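Local coordinates for protein halogenase PltM (Pseudomonas fluorescens, PDB 6BZN) that is a flavin-dependent halogenase that acts on phenolic substrates and can use several different halides, at residues D214-V225 / Q272-A283. Numbering follows the deposited sequence.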
loop_
_atom_site.group_PDB
_atom_site.type_symbol
_atom_site.label_atom_id
_atom_site.label_comp_id
_atom_site.label_asym_id
_atom_site.label_seq_id
_atom_site.Cartn_x
_atom_site.Cartn_y
_atom_site.Cartn_z
ATOM N N ASP A 214 -2.207 8.258 14.283
ATOM C CA ASP A 214 -2.447 7.354 15.408
ATOM C C ASP A 214 -3.815 6.726 15.177
ATOM O O ASP A 214 -4.846 7.316 15.519
ATOM C CB ASP A 214 -2.384 8.160 16.708
ATOM C CG ASP A 214 -2.526 7.308 17.972
ATOM O OD1 ASP A 214 -2.742 6.078 17.920
ATOM O OD2 ASP A 214 -2.409 7.922 19.058
ATOM N N THR A 215 -3.819 5.540 14.565
ATOM C CA THR A 215 -5.033 4.896 14.140
ATOM C C THR A 215 -5.054 3.430 14.482
ATOM O O THR A 215 -4.002 2.807 14.648
ATOM C CB THR A 215 -5.278 5.018 12.611
ATOM O OG1 THR A 215 -4.182 4.464 11.881
ATOM C CG2 THR A 215 -5.500 6.472 12.193
ATOM N N CYS A 216 -6.274 2.906 14.575
ATOM C CA CYS A 216 -6.541 1.492 14.799
ATOM C C CYS A 216 -7.300 0.963 13.586
ATOM O O CYS A 216 -7.771 1.747 12.746
ATOM C CB CYS A 216 -7.356 1.272 16.082
ATOM S SG CYS A 216 -8.988 2.037 16.091
ATOM N N SER A 217 -7.388 -0.360 13.480
ATOM C CA SER A 217 -8.058 -1.004 12.368
ATOM C C SER A 217 -8.758 -2.283 12.807
ATOM O O SER A 217 -8.191 -3.078 13.572
ATOM C CB SER A 217 -7.038 -1.313 11.261
ATOM O OG SER A 217 -7.684 -1.830 10.112
ATOM N N PHE A 218 -9.988 -2.457 12.318
ATOM C CA PHE A 218 -10.762 -3.688 12.429
ATOM C C PHE A 218 -11.013 -4.187 11.008
ATOM O O PHE A 218 -11.529 -3.420 10.182
ATOM C CB PHE A 218 -12.132 -3.437 13.033
ATOM C CG PHE A 218 -12.137 -2.911 14.450
ATOM C CD1 PHE A 218 -11.970 -1.559 14.703
ATOM C CD2 PHE A 218 -12.442 -3.755 15.511
ATOM C CE1 PHE A 218 -12.039 -1.056 15.992
ATOM C CE2 PHE A 218 -12.505 -3.272 16.809
ATOM C CZ PHE A 218 -12.309 -1.916 17.052
ATOM N N PHE A 219 -10.695 -5.441 10.708
ATOM C CA PHE A 219 -10.882 -5.948 9.353
ATOM C C PHE A 219 -11.280 -7.413 9.275
ATOM O O PHE A 219 -10.968 -8.227 10.160
ATOM C CB PHE A 219 -9.651 -5.689 8.479
ATOM C CG PHE A 219 -8.349 -6.091 9.113
ATOM C CD1 PHE A 219 -7.703 -5.237 10.002
ATOM C CD2 PHE A 219 -7.780 -7.316 8.840
ATOM C CE1 PHE A 219 -6.502 -5.602 10.601
ATOM C CE2 PHE A 219 -6.575 -7.683 9.424
ATOM C CZ PHE A 219 -5.934 -6.823 10.301
ATOM N N THR A 220 -11.992 -7.728 8.200
ATOM C CA THR A 220 -12.484 -9.074 7.968
ATOM C C THR A 220 -12.900 -9.218 6.499
ATOM O O THR A 220 -12.818 -8.256 5.715
ATOM C CB THR A 220 -13.670 -9.413 8.918
ATOM O OG1 THR A 220 -13.923 -10.818 8.883
ATOM C CG2 THR A 220 -14.950 -8.674 8.528
ATOM N N HIS A 221 -13.361 -10.411 6.153
ATOM C CA HIS A 221 -13.991 -10.660 4.881
ATOM C C HIS A 221 -15.428 -11.126 5.104
ATOM O O HIS A 221 -15.698 -11.901 6.021
ATOM C CB HIS A 221 -13.243 -11.738 4.096
ATOM C CG HIS A 221 -11.947 -11.289 3.497
ATOM N ND1 HIS A 221 -11.111 -12.159 2.826
ATOM C CD2 HIS A 221 -11.338 -10.084 3.462
ATOM C CE1 HIS A 221 -10.057 -11.497 2.382
ATOM N NE2 HIS A 221 -10.176 -10.233 2.744
ATOM N N MET A 222 -16.329 -10.664 4.237
ATOM C CA MET A 222 -17.760 -10.943 4.373
ATOM C C MET A 222 -18.398 -11.452 3.105
ATOM O O MET A 222 -17.952 -11.149 1.985
ATOM C CB MET A 222 -18.517 -9.694 4.814
ATOM C CG MET A 222 -18.049 -9.099 6.133
ATOM S SD MET A 222 -19.250 -7.871 6.677
ATOM C CE MET A 222 -18.392 -7.203 8.092
ATOM N N LEU A 223 -19.481 -12.203 3.296
ATOM C CA LEU A 223 -20.371 -12.615 2.216
ATOM C C LEU A 223 -21.598 -11.735 2.164
ATOM O O LEU A 223 -22.015 -11.171 3.176
ATOM C CB LEU A 223 -20.887 -14.031 2.456
ATOM C CG LEU A 223 -19.853 -15.132 2.383
ATOM C CD1 LEU A 223 -20.317 -16.354 3.172
ATOM C CD2 LEU A 223 -19.623 -15.456 0.916
ATOM N N ASN A 224 -22.202 -11.687 0.981
ATOM C CA ASN A 224 -23.464 -10.979 0.749
ATOM C C ASN A 224 -23.436 -9.498 1.126
ATOM O O ASN A 224 -24.427 -8.964 1.637
ATOM C CB ASN A 224 -24.627 -11.713 1.458
ATOM C CG ASN A 224 -24.993 -13.014 0.772
ATOM O OD1 ASN A 224 -24.731 -13.189 -0.414
ATOM N ND2 ASN A 224 -25.600 -13.936 1.509
ATOM N N VAL A 225 -22.307 -8.841 0.863
ATOM C CA VAL A 225 -22.230 -7.407 1.009
ATOM C C VAL A 225 -22.841 -6.769 -0.236
ATOM O O VAL A 225 -22.360 -6.995 -1.353
ATOM C CB VAL A 225 -20.789 -6.909 1.197
ATOM C CG1 VAL A 225 -20.773 -5.398 1.353
ATOM C CG2 VAL A 225 -20.158 -7.565 2.422
ATOM N N GLN A 272 -16.647 -14.965 -3.787
ATOM C CA GLN A 272 -17.907 -14.419 -3.253
ATOM C C GLN A 272 -17.724 -13.328 -2.200
ATOM O O GLN A 272 -18.693 -12.681 -1.789
ATOM C CB GLN A 272 -18.736 -15.536 -2.630
ATOM C CG GLN A 272 -19.132 -16.632 -3.608
ATOM C CD GLN A 272 -19.891 -17.742 -2.902
ATOM O OE1 GLN A 272 -20.916 -17.487 -2.282
ATOM N NE2 GLN A 272 -19.376 -18.970 -2.965
ATOM N N LEU A 273 -16.492 -13.115 -1.764
ATOM C CA LEU A 273 -16.239 -12.299 -0.600
ATOM C C LEU A 273 -16.020 -10.847 -0.942
ATOM O O LEU A 273 -15.685 -10.486 -2.079
ATOM C CB LEU A 273 -15.012 -12.824 0.148
ATOM C CG LEU A 273 -15.116 -14.273 0.648
ATOM C CD1 LEU A 273 -13.744 -14.743 1.121
ATOM C CD2 LEU A 273 -16.168 -14.372 1.754
ATOM N N CYS A 274 -16.161 -10.041 0.095
ATOM C CA CYS A 274 -15.851 -8.644 0.086
ATOM C C CYS A 274 -15.037 -8.304 1.332
ATOM O O CYS A 274 -15.387 -8.675 2.463
ATOM C CB CYS A 274 -17.153 -7.852 0.034
ATOM S SG CYS A 274 -16.975 -6.057 -0.009
ATOM N N SER A 275 -13.938 -7.589 1.128
ATOM C CA SER A 275 -13.109 -7.167 2.245
ATOM C C SER A 275 -13.684 -5.915 2.876
ATOM O O SER A 275 -14.086 -4.984 2.164
ATOM C CB SER A 275 -11.675 -6.942 1.779
ATOM O OG SER A 275 -10.864 -6.534 2.857
ATOM N N ILE A 276 -13.723 -5.903 4.207
ATOM C CA ILE A 276 -14.278 -4.803 4.981
ATOM C C ILE A 276 -13.277 -4.463 6.087
ATOM O O ILE A 276 -12.857 -5.346 6.844
ATOM C CB ILE A 276 -15.640 -5.178 5.629
ATOM C CG1 ILE A 276 -16.668 -5.632 4.570
ATOM C CG2 ILE A 276 -16.175 -4.021 6.464
ATOM C CD1 ILE A 276 -17.098 -4.603 3.533
ATOM N N GLY A 277 -12.891 -3.192 6.178
ATOM C CA GLY A 277 -12.014 -2.728 7.252
ATOM C C GLY A 277 -12.474 -1.381 7.725
ATOM O O GLY A 277 -12.799 -0.533 6.900
ATOM N N PHE A 278 -12.549 -1.169 9.031
ATOM C CA PHE A 278 -12.842 0.179 9.542
ATOM C C PHE A 278 -11.776 0.647 10.509
ATOM O O PHE A 278 -11.243 -0.144 11.309
ATOM C CB PHE A 278 -14.279 0.346 10.082
ATOM C CG PHE A 278 -14.636 -0.510 11.263
ATOM C CD1 PHE A 278 -15.053 -1.834 11.089
ATOM C CD2 PHE A 278 -14.664 0.032 12.537
ATOM C CE1 PHE A 278 -15.419 -2.610 12.178
ATOM C CE2 PHE A 278 -15.038 -0.743 13.630
ATOM C CZ PHE A 278 -15.422 -2.061 13.450
ATOM N N GLN A 279 -11.433 1.931 10.371
ATOM C CA GLN A 279 -10.300 2.531 11.048
ATOM C C GLN A 279 -10.753 3.743 11.811
ATOM O O GLN A 279 -11.568 4.516 11.298
ATOM C CB GLN A 279 -9.240 3.006 10.043
ATOM C CG GLN A 279 -8.449 1.906 9.336
ATOM C CD GLN A 279 -9.298 0.947 8.522
ATOM O OE1 GLN A 279 -9.324 -0.253 8.786
ATOM N NE2 GLN A 279 -10.007 1.473 7.524
ATOM N N PHE A 280 -10.217 3.924 13.016
ATOM C CA PHE A 280 -10.449 5.144 13.790
ATOM C C PHE A 280 -9.161 5.918 14.046
ATOM O O PHE A 280 -8.124 5.349 14.338
ATOM C CB PHE A 280 -11.115 4.827 15.136
ATOM C CG PHE A 280 -12.481 4.234 15.008
ATOM C CD1 PHE A 280 -13.526 4.987 14.465
ATOM C CD2 PHE A 280 -12.742 2.944 15.447
ATOM C CE1 PHE A 280 -14.805 4.448 14.348
ATOM C CE2 PHE A 280 -14.007 2.402 15.336
ATOM C CZ PHE A 280 -15.042 3.150 14.779
ATOM N N ASN A 281 -9.273 7.236 13.937
ATOM C CA ASN A 281 -8.321 8.166 14.486
ATOM C C ASN A 281 -8.443 8.099 16.011
ATOM O O ASN A 281 -9.432 8.562 16.582
ATOM C CB ASN A 281 -8.641 9.572 13.972
ATOM C CG ASN A 281 -7.685 10.619 14.487
ATOM O OD1 ASN A 281 -6.848 10.350 15.338
ATOM N ND2 ASN A 281 -7.798 11.826 13.955
ATOM N N ASN A 282 -7.430 7.532 16.665
ATOM C CA ASN A 282 -7.466 7.300 18.122
ATOM C C ASN A 282 -7.497 8.609 18.921
ATOM O O ASN A 282 -7.934 8.622 20.074
ATOM C CB ASN A 282 -6.274 6.455 18.576
ATOM C CG ASN A 282 -6.361 4.994 18.138
ATOM O OD1 ASN A 282 -7.412 4.363 18.228
ATOM N ND2 ASN A 282 -5.233 4.437 17.723
ATOM N N ALA A 283 -7.055 9.703 18.307
ATOM C CA ALA A 283 -7.207 11.037 18.897
ATOM C C ALA A 283 -8.662 11.499 18.972
ATOM O O ALA A 283 -8.965 12.397 19.757
ATOM C CB ALA A 283 -6.382 12.061 18.127
HETATM O O HOH W 1 -4.196 10.281 14.363
HETATM O O HOH W 2 -19.761 -10.049 -0.380
HETATM O O HOH W 3 -21.380 -12.735 -1.455
#
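In the large mixed beta sheet of this FAD-dependent halogenase, strands 215-223 and 273-281 run antiparallel as neighbours, with paired backbone bonds joining Phe218 to Phe278, Thr220 to Ile276 and Met222 to Cys274. Both are interior strands, flanked by 313-321 and 256-262 respectively, and helix 291-301 covers the face that carries Phe218 and Phe278. The planes of these two rings lie 8° apart, but a lateral displacement leaves little of one ring above the other. Phe218 CB sits over the Phe278 face, 3.7 Å from the ring centroid, in a CH-pi contact, while Phe218 CD1 comes within 3.4 Å of Phe278 CE2. A chi1 of 63° sets Phe278 CG between its backbone N and carbonyl carbon, and from there the ring reaches across to Phe218. Further along this face, Met222 SD packs against Ile276 CG1 at 4.0 Å.

On the other face, which carries Phe219 beside Val62, a residue of the FAD site that has no FAD bound in this chain, the imidazole of His221 lies against Ser275, with CD2 3.6 Å from Ser275 CB. Glu64 ties these two together, its carboxylate oxygens bonding to His221 NE2 and Ser275 OG. At the far end, Asn282 N donates to Asp214 O, and Asn282 ND2 gives a nearly straight bond (169°) to Asp214 OD1 at 3.0 Å, meeting that oxygen from above the carboxylate plane.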